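Local coordinates for transposon Tn7 transposition protein TnsA (Escherichia coli, PDB 1T0F) that forms the Tn7 transposase together with TnsB and, as a metal-dependent endonuclease, breaks the 5' DNA strands at the transposon ends, at residues A[127-140]-A[156-169]. Numbering follows the deposited sequence.
With MG (magnesium ion), chain E.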
loop_
_atom_site.group_PDB
_atom_site.type_symbol
_atom_site.label_atom_id
_atom_site.label_comp_id
_atom_site.label_asym_id
_atom_site.label_seq_id
_atom_site.Cartn_x
_atom_site.Cartn_y
_atom_site.Cartn_z
ATOM N N PHE A 127 -5.843 5.026 -15.982
ATOM C CA PHE A 127 -5.230 6.119 -15.220
ATOM C C PHE A 127 -3.707 6.109 -15.309
ATOM O O PHE A 127 -3.071 5.153 -14.878
ATOM C CB PHE A 127 -5.633 6.015 -13.743
ATOM C CG PHE A 127 -7.111 6.114 -13.512
ATOM C CD1 PHE A 127 -7.747 7.353 -13.511
ATOM C CD2 PHE A 127 -7.876 4.968 -13.328
ATOM C CE1 PHE A 127 -9.127 7.446 -13.331
ATOM C CE2 PHE A 127 -9.251 5.051 -13.149
ATOM C CZ PHE A 127 -9.879 6.293 -13.150
ATOM N N GLU A 128 -3.126 7.180 -15.843
ATOM C CA GLU A 128 -1.675 7.268 -15.967
ATOM C C GLU A 128 -1.055 7.571 -14.600
ATOM O O GLU A 128 0.107 7.258 -14.337
ATOM C CB GLU A 128 -1.299 8.347 -16.984
ATOM C CG GLU A 128 -1.509 9.786 -16.531
ATOM C CD GLU A 128 -1.368 10.781 -17.680
ATOM O OE1 GLU A 128 -0.528 10.539 -18.577
ATOM O OE2 GLU A 128 -2.089 11.808 -17.681
ATOM N N GLN A 129 -1.848 8.179 -13.729
ATOM C CA GLN A 129 -1.391 8.490 -12.386
ATOM C C GLN A 129 -2.603 8.618 -11.478
ATOM O O GLN A 129 -3.617 9.199 -11.862
ATOM C CB GLN A 129 -0.606 9.802 -12.381
ATOM C CG GLN A 129 0.316 9.973 -11.185
ATOM C CD GLN A 129 1.229 11.182 -11.323
ATOM O OE1 GLN A 129 2.339 11.202 -10.790
ATOM N NE2 GLN A 129 0.760 12.198 -12.037
ATOM N N PHE A 130 -2.516 8.049 -10.286
ATOM C CA PHE A 130 -3.615 8.172 -9.342
ATOM C C PHE A 130 -3.068 8.022 -7.944
ATOM O O PHE A 130 -1.994 7.459 -7.750
ATOM C CB PHE A 130 -4.732 7.150 -9.624
ATOM C CG PHE A 130 -4.318 5.712 -9.483
ATOM C CD1 PHE A 130 -4.277 5.099 -8.230
ATOM C CD2 PHE A 130 -4.000 4.953 -10.610
ATOM C CE1 PHE A 130 -3.930 3.757 -8.095
ATOM C CE2 PHE A 130 -3.652 3.607 -10.489
ATOM C CZ PHE A 130 -3.617 3.007 -9.226
ATOM N N ALA A 131 -3.794 8.566 -6.975
ATOM C CA ALA A 131 -3.362 8.494 -5.590
ATOM C C ALA A 131 -4.366 7.707 -4.766
ATOM O O ALA A 131 -5.558 7.695 -5.071
ATOM C CB ALA A 131 -3.196 9.918 -5.018
ATOM N N ILE A 132 -3.874 7.048 -3.722
ATOM C CA ILE A 132 -4.724 6.248 -2.852
ATOM C C ILE A 132 -4.446 6.485 -1.371
ATOM O O ILE A 132 -3.288 6.540 -0.948
ATOM C CB ILE A 132 -4.518 4.723 -3.098
ATOM C CG1 ILE A 132 -5.018 4.328 -4.490
ATOM C CG2 ILE A 132 -5.249 3.909 -2.019
ATOM C CD1 ILE A 132 -4.966 2.832 -4.745
ATOM N N GLN A 133 -5.516 6.648 -0.593
ATOM C CA GLN A 133 -5.396 6.752 0.856
ATOM C C GLN A 133 -6.112 5.484 1.345
ATOM O O GLN A 133 -7.227 5.178 0.911
ATOM C CB GLN A 133 -6.101 8.000 1.415
ATOM C CG GLN A 133 -6.121 8.036 2.954
ATOM C CD GLN A 133 -4.741 8.184 3.585
ATOM O OE1 GLN A 133 -4.519 7.766 4.726
ATOM N NE2 GLN A 133 -3.816 8.796 2.859
ATOM N N VAL A 134 -5.452 4.748 2.228
ATOM C CA VAL A 134 -5.964 3.504 2.786
ATOM C C VAL A 134 -6.555 3.753 4.185
ATOM O O VAL A 134 -5.914 4.373 5.023
ATOM C CB VAL A 134 -4.807 2.497 2.868
ATOM C CG1 VAL A 134 -5.222 1.277 3.584
ATOM C CG2 VAL A 134 -4.321 2.166 1.460
ATOM N N LYS A 135 -7.773 3.279 4.432
ATOM C CA LYS A 135 -8.416 3.481 5.733
ATOM C C LYS A 135 -9.279 2.310 6.154
ATOM O O LYS A 135 -9.876 1.644 5.310
ATOM C CB LYS A 135 -9.357 4.695 5.694
ATOM C CG LYS A 135 -8.705 6.063 5.606
ATOM C CD LYS A 135 -7.920 6.377 6.866
ATOM C CE LYS A 135 -7.301 7.764 6.776
ATOM N NZ LYS A 135 -6.392 8.043 7.923
ATOM N N PRO A 136 -9.335 2.022 7.466
ATOM C CA PRO A 136 -10.191 0.918 7.897
ATOM C C PRO A 136 -11.572 1.497 7.599
ATOM O O PRO A 136 -11.773 2.701 7.748
ATOM C CB PRO A 136 -9.934 0.844 9.399
ATOM C CG PRO A 136 -8.514 1.294 9.516
ATOM C CD PRO A 136 -8.455 2.465 8.560
ATOM N N ALA A 137 -12.519 0.675 7.167
ATOM C CA ALA A 137 -13.844 1.188 6.851
ATOM C C ALA A 137 -14.485 1.909 8.035
ATOM O O ALA A 137 -15.159 2.915 7.861
ATOM C CB ALA A 137 -14.748 0.048 6.388
ATOM N N ALA A 138 -14.272 1.380 9.233
ATOM C CA ALA A 138 -14.853 1.964 10.440
ATOM C C ALA A 138 -14.367 3.389 10.671
ATOM O O ALA A 138 -15.069 4.204 11.274
ATOM C CB ALA A 138 -14.518 1.104 11.641
ATOM N N ALA A 139 -13.167 3.687 10.179
ATOM C CA ALA A 139 -12.587 5.014 10.339
ATOM C C ALA A 139 -13.349 6.086 9.579
ATOM O O ALA A 139 -13.238 7.278 9.890
ATOM C CB ALA A 139 -11.125 4.999 9.891
ATOM N N LEU A 140 -14.130 5.677 8.584
ATOM C CA LEU A 140 -14.883 6.635 7.795
ATOM C C LEU A 140 -16.065 7.236 8.560
ATOM O O LEU A 140 -16.722 8.149 8.076
ATOM C CB LEU A 140 -15.357 5.981 6.496
ATOM C CG LEU A 140 -14.207 5.385 5.673
ATOM C CD1 LEU A 140 -14.772 4.703 4.435
ATOM C CD2 LEU A 140 -13.213 6.482 5.279
ATOM N N TRP A 156 -5.329 16.761 -3.972
ATOM C CA TRP A 156 -5.199 16.097 -5.264
ATOM C C TRP A 156 -6.147 16.660 -6.323
ATOM O O TRP A 156 -5.817 16.671 -7.514
ATOM C CB TRP A 156 -5.383 14.593 -5.082
ATOM C CG TRP A 156 -4.258 14.012 -4.301
ATOM C CD1 TRP A 156 -4.305 13.518 -3.035
ATOM C CD2 TRP A 156 -2.892 13.915 -4.721
ATOM N NE1 TRP A 156 -3.053 13.116 -2.634
ATOM C CE2 TRP A 156 -2.167 13.351 -3.650
ATOM C CE3 TRP A 156 -2.210 14.254 -5.898
ATOM C CZ2 TRP A 156 -0.794 13.116 -3.717
ATOM C CZ3 TRP A 156 -0.844 14.021 -5.963
ATOM C CH2 TRP A 156 -0.150 13.457 -4.879
ATOM N N GLN A 157 -7.318 17.136 -5.909
ATOM C CA GLN A 157 -8.235 17.720 -6.881
ATOM C C GLN A 157 -7.553 18.938 -7.497
ATOM O O GLN A 157 -7.650 19.186 -8.702
ATOM C CB GLN A 157 -9.543 18.147 -6.218
ATOM C CG GLN A 157 -10.395 19.027 -7.117
ATOM C CD GLN A 157 -11.688 19.453 -6.467
ATOM O OE1 GLN A 157 -12.618 18.659 -6.330
ATOM N NE2 GLN A 157 -11.754 20.711 -6.054
ATOM N N GLN A 158 -6.855 19.687 -6.651
ATOM C CA GLN A 158 -6.120 20.880 -7.067
ATOM C C GLN A 158 -5.048 20.493 -8.094
ATOM O O GLN A 158 -4.822 21.211 -9.066
ATOM C CB GLN A 158 -5.465 21.505 -5.835
ATOM C CG GLN A 158 -5.033 22.948 -5.975
ATOM C CD GLN A 158 -4.535 23.509 -4.652
ATOM O OE1 GLN A 158 -3.373 23.323 -4.282
ATOM N NE2 GLN A 158 -5.423 24.177 -3.921
ATOM N N LYS A 159 -4.401 19.350 -7.871
ATOM C CA LYS A 159 -3.347 18.848 -8.759
ATOM C C LYS A 159 -3.913 18.134 -9.993
ATOM O O LYS A 159 -3.162 17.725 -10.884
ATOM C CB LYS A 159 -2.442 17.872 -8.003
ATOM C CG LYS A 159 -1.716 18.457 -6.799
ATOM C CD LYS A 159 -0.676 19.472 -7.217
ATOM C CE LYS A 159 0.134 19.947 -6.020
ATOM N NZ LYS A 159 -0.722 20.583 -4.978
ATOM N N GLN A 160 -5.232 17.978 -10.030
ATOM C CA GLN A 160 -5.914 17.317 -11.137
ATOM C C GLN A 160 -5.494 15.850 -11.291
ATOM O O GLN A 160 -5.459 15.295 -12.395
ATOM C CB GLN A 160 -5.676 18.103 -12.428
ATOM C CG GLN A 160 -6.171 19.544 -12.327
ATOM C CD GLN A 160 -6.092 20.290 -13.643
ATOM O OE1 GLN A 160 -6.737 19.916 -14.623
ATOM N NE2 GLN A 160 -5.298 21.357 -13.672
ATOM N N ILE A 161 -5.187 15.226 -10.160
ATOM C CA ILE A 161 -4.793 13.826 -10.131
ATOM C C ILE A 161 -5.881 13.037 -9.400
ATOM O O ILE A 161 -6.240 13.368 -8.271
ATOM C CB ILE A 161 -3.448 13.642 -9.397
ATOM C CG1 ILE A 161 -2.323 14.291 -10.221
ATOM C CG2 ILE A 161 -3.173 12.159 -9.158
ATOM C CD1 ILE A 161 -0.974 14.267 -9.542
ATOM N N PRO A 162 -6.419 11.984 -10.040
ATOM C CA PRO A 162 -7.470 11.169 -9.417
ATOM C C PRO A 162 -7.029 10.626 -8.063
ATOM O O PRO A 162 -5.908 10.134 -7.912
ATOM C CB PRO A 162 -7.695 10.045 -10.433
ATOM C CG PRO A 162 -7.323 10.687 -11.742
ATOM C CD PRO A 162 -6.074 11.466 -11.377
ATOM N N TRP A 163 -7.920 10.706 -7.084
ATOM C CA TRP A 163 -7.626 10.235 -5.732
ATOM C C TRP A 163 -8.780 9.369 -5.257
ATOM O O TRP A 163 -9.946 9.721 -5.469
ATOM C CB TRP A 163 -7.468 11.435 -4.794
ATOM C CG TRP A 163 -7.304 11.082 -3.351
ATOM C CD1 TRP A 163 -6.158 10.694 -2.724
ATOM C CD2 TRP A 163 -8.317 11.138 -2.341
ATOM N NE1 TRP A 163 -6.392 10.512 -1.378
ATOM C CE2 TRP A 163 -7.712 10.778 -1.120
ATOM C CE3 TRP A 163 -9.682 11.458 -2.352
ATOM C CZ2 TRP A 163 -8.423 10.732 0.083
ATOM C CZ3 TRP A 163 -10.390 11.410 -1.154
ATOM C CH2 TRP A 163 -9.758 11.051 0.044
ATOM N N PHE A 164 -8.450 8.249 -4.615
ATOM C CA PHE A 164 -9.444 7.309 -4.111
ATOM C C PHE A 164 -9.095 6.810 -2.724
ATOM O O PHE A 164 -7.935 6.840 -2.301
ATOM C CB PHE A 164 -9.520 6.074 -5.017
ATOM C CG PHE A 164 -9.766 6.392 -6.451
ATOM C CD1 PHE A 164 -11.061 6.568 -6.924
ATOM C CD2 PHE A 164 -8.697 6.551 -7.330
ATOM C CE1 PHE A 164 -11.292 6.901 -8.254
ATOM C CE2 PHE A 164 -8.913 6.887 -8.664
ATOM C CZ PHE A 164 -10.211 7.062 -9.128
ATOM N N ILE A 165 -10.109 6.316 -2.031
ATOM C CA ILE A 165 -9.924 5.731 -0.720
ATOM C C ILE A 165 -10.102 4.218 -0.879
ATOM O O ILE A 165 -10.988 3.769 -1.592
ATOM C CB ILE A 165 -10.973 6.246 0.278
ATOM C CG1 ILE A 165 -10.748 7.736 0.536
ATOM C CG2 ILE A 165 -10.899 5.439 1.569
ATOM C CD1 ILE A 165 -11.912 8.395 1.244
ATOM N N PHE A 166 -9.237 3.450 -0.235
ATOM C CA PHE A 166 -9.307 1.990 -0.268
ATOM C C PHE A 166 -9.437 1.489 1.161
ATOM O O PHE A 166 -8.683 1.915 2.033
ATOM C CB PHE A 166 -8.023 1.392 -0.862
ATOM C CG PHE A 166 -8.158 0.942 -2.287
ATOM C CD1 PHE A 166 -8.061 1.857 -3.334
ATOM C CD2 PHE A 166 -8.390 -0.398 -2.582
ATOM C CE1 PHE A 166 -8.193 1.438 -4.668
ATOM C CE2 PHE A 166 -8.526 -0.829 -3.898
ATOM C CZ PHE A 166 -8.427 0.092 -4.947
ATOM N N THR A 167 -10.384 0.586 1.412
ATOM C CA THR A 167 -10.542 0.032 2.757
ATOM C C THR A 167 -10.390 -1.486 2.704
ATOM O O THR A 167 -10.205 -2.067 1.631
ATOM C CB THR A 167 -11.935 0.340 3.372
ATOM O OG1 THR A 167 -12.921 -0.510 2.777
ATOM C CG2 THR A 167 -12.322 1.800 3.148
ATOM N N ASP A 168 -10.456 -2.122 3.869
ATOM C CA ASP A 168 -10.356 -3.575 3.964
ATOM C C ASP A 168 -11.450 -4.253 3.126
ATOM O O ASP A 168 -11.270 -5.372 2.637
ATOM C CB ASP A 168 -10.470 -4.014 5.436
ATOM C CG ASP A 168 -11.681 -3.405 6.148
ATOM O OD1 ASP A 168 -11.726 -2.165 6.310
ATOM O OD2 ASP A 168 -12.592 -4.165 6.549
ATOM N N LYS A 169 -12.572 -3.565 2.941
ATOM C CA LYS A 169 -13.680 -4.124 2.168
ATOM C C LYS A 169 -13.421 -4.200 0.661
ATOM O O LYS A 169 -14.163 -4.862 -0.064
ATOM C CB LYS A 169 -14.957 -3.323 2.431
ATOM C CG LYS A 169 -15.515 -3.524 3.839
ATOM C CD LYS A 169 -16.747 -2.659 4.080
ATOM C CE LYS A 169 -17.388 -2.979 5.422
ATOM N NZ LYS A 169 -16.412 -2.835 6.538
HETATM MG MG MG E . -3.956 5.549 5.667
HETATM O O HOH W 1 -4.617 5.984 7.971
HETATM O O HOH W 2 -2.622 3.623 6.687
#
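Ala-131 and Gln-133 use both their N-H and C=O groups in a parallel ladder with residues 162-166, where Phe-164 and Phe-166 each answer with both backbone groups. It starts with Ala-131 N on Pro-162 O (2.8 Å) and ends with Lys-135 N on Phe-166 O (2.9 Å), five bonds in all. Where this pairing ends, Asp-168 takes over: its OD1 accepts from Ala-137 N at 3.1 Å, meeting the N-H nearly straight, so a carboxylate ties down the turn that follows Lys-135.

Aromatic side chains pack on both faces of the pair. On the face of Ala-131 and Gln-133, the Ala-131 methyl sits over the five-membered ring of Trp-156, 3.9 Å from its centroid, as a CH-pi contact, while the edge of Trp-163 reaches the same methyl in plane. On the other face, Ile-132 CD1 lies 3.5 Å from Phe-166 CE1, and farther along Phe-164 turns its edge to the face of Phe-127 in a T-shaped pair with planes at 72°.

Helix 143-159 connects the strands in a beta-alpha-beta unit, with Gln-160 closing the helix in a Schellman motif. Its Glu-152 accepts from Gln-133 NE2. Gln-133 swings CG opposite its own N (chi1 173°), then folds at chi2, which brings OE1 to within 2.5 Å of magnesium. Val-134 O binds the same ion at 2.4 Å, and Asp-117 from the neighbouring strand contributes a carboxylate oxygen.

In this PD-(D/E)XK-type nuclease core, the active-site residue Lys-135 donates through NZ to a metal-bound water. Its N-H is committed to strand 163-166, whereas the preceding carbonyl faces the ion, an arrangement consistent with the sheet pairing fixing the backbone that carries both the metal-binding carbonyl and the Lys-135 amine.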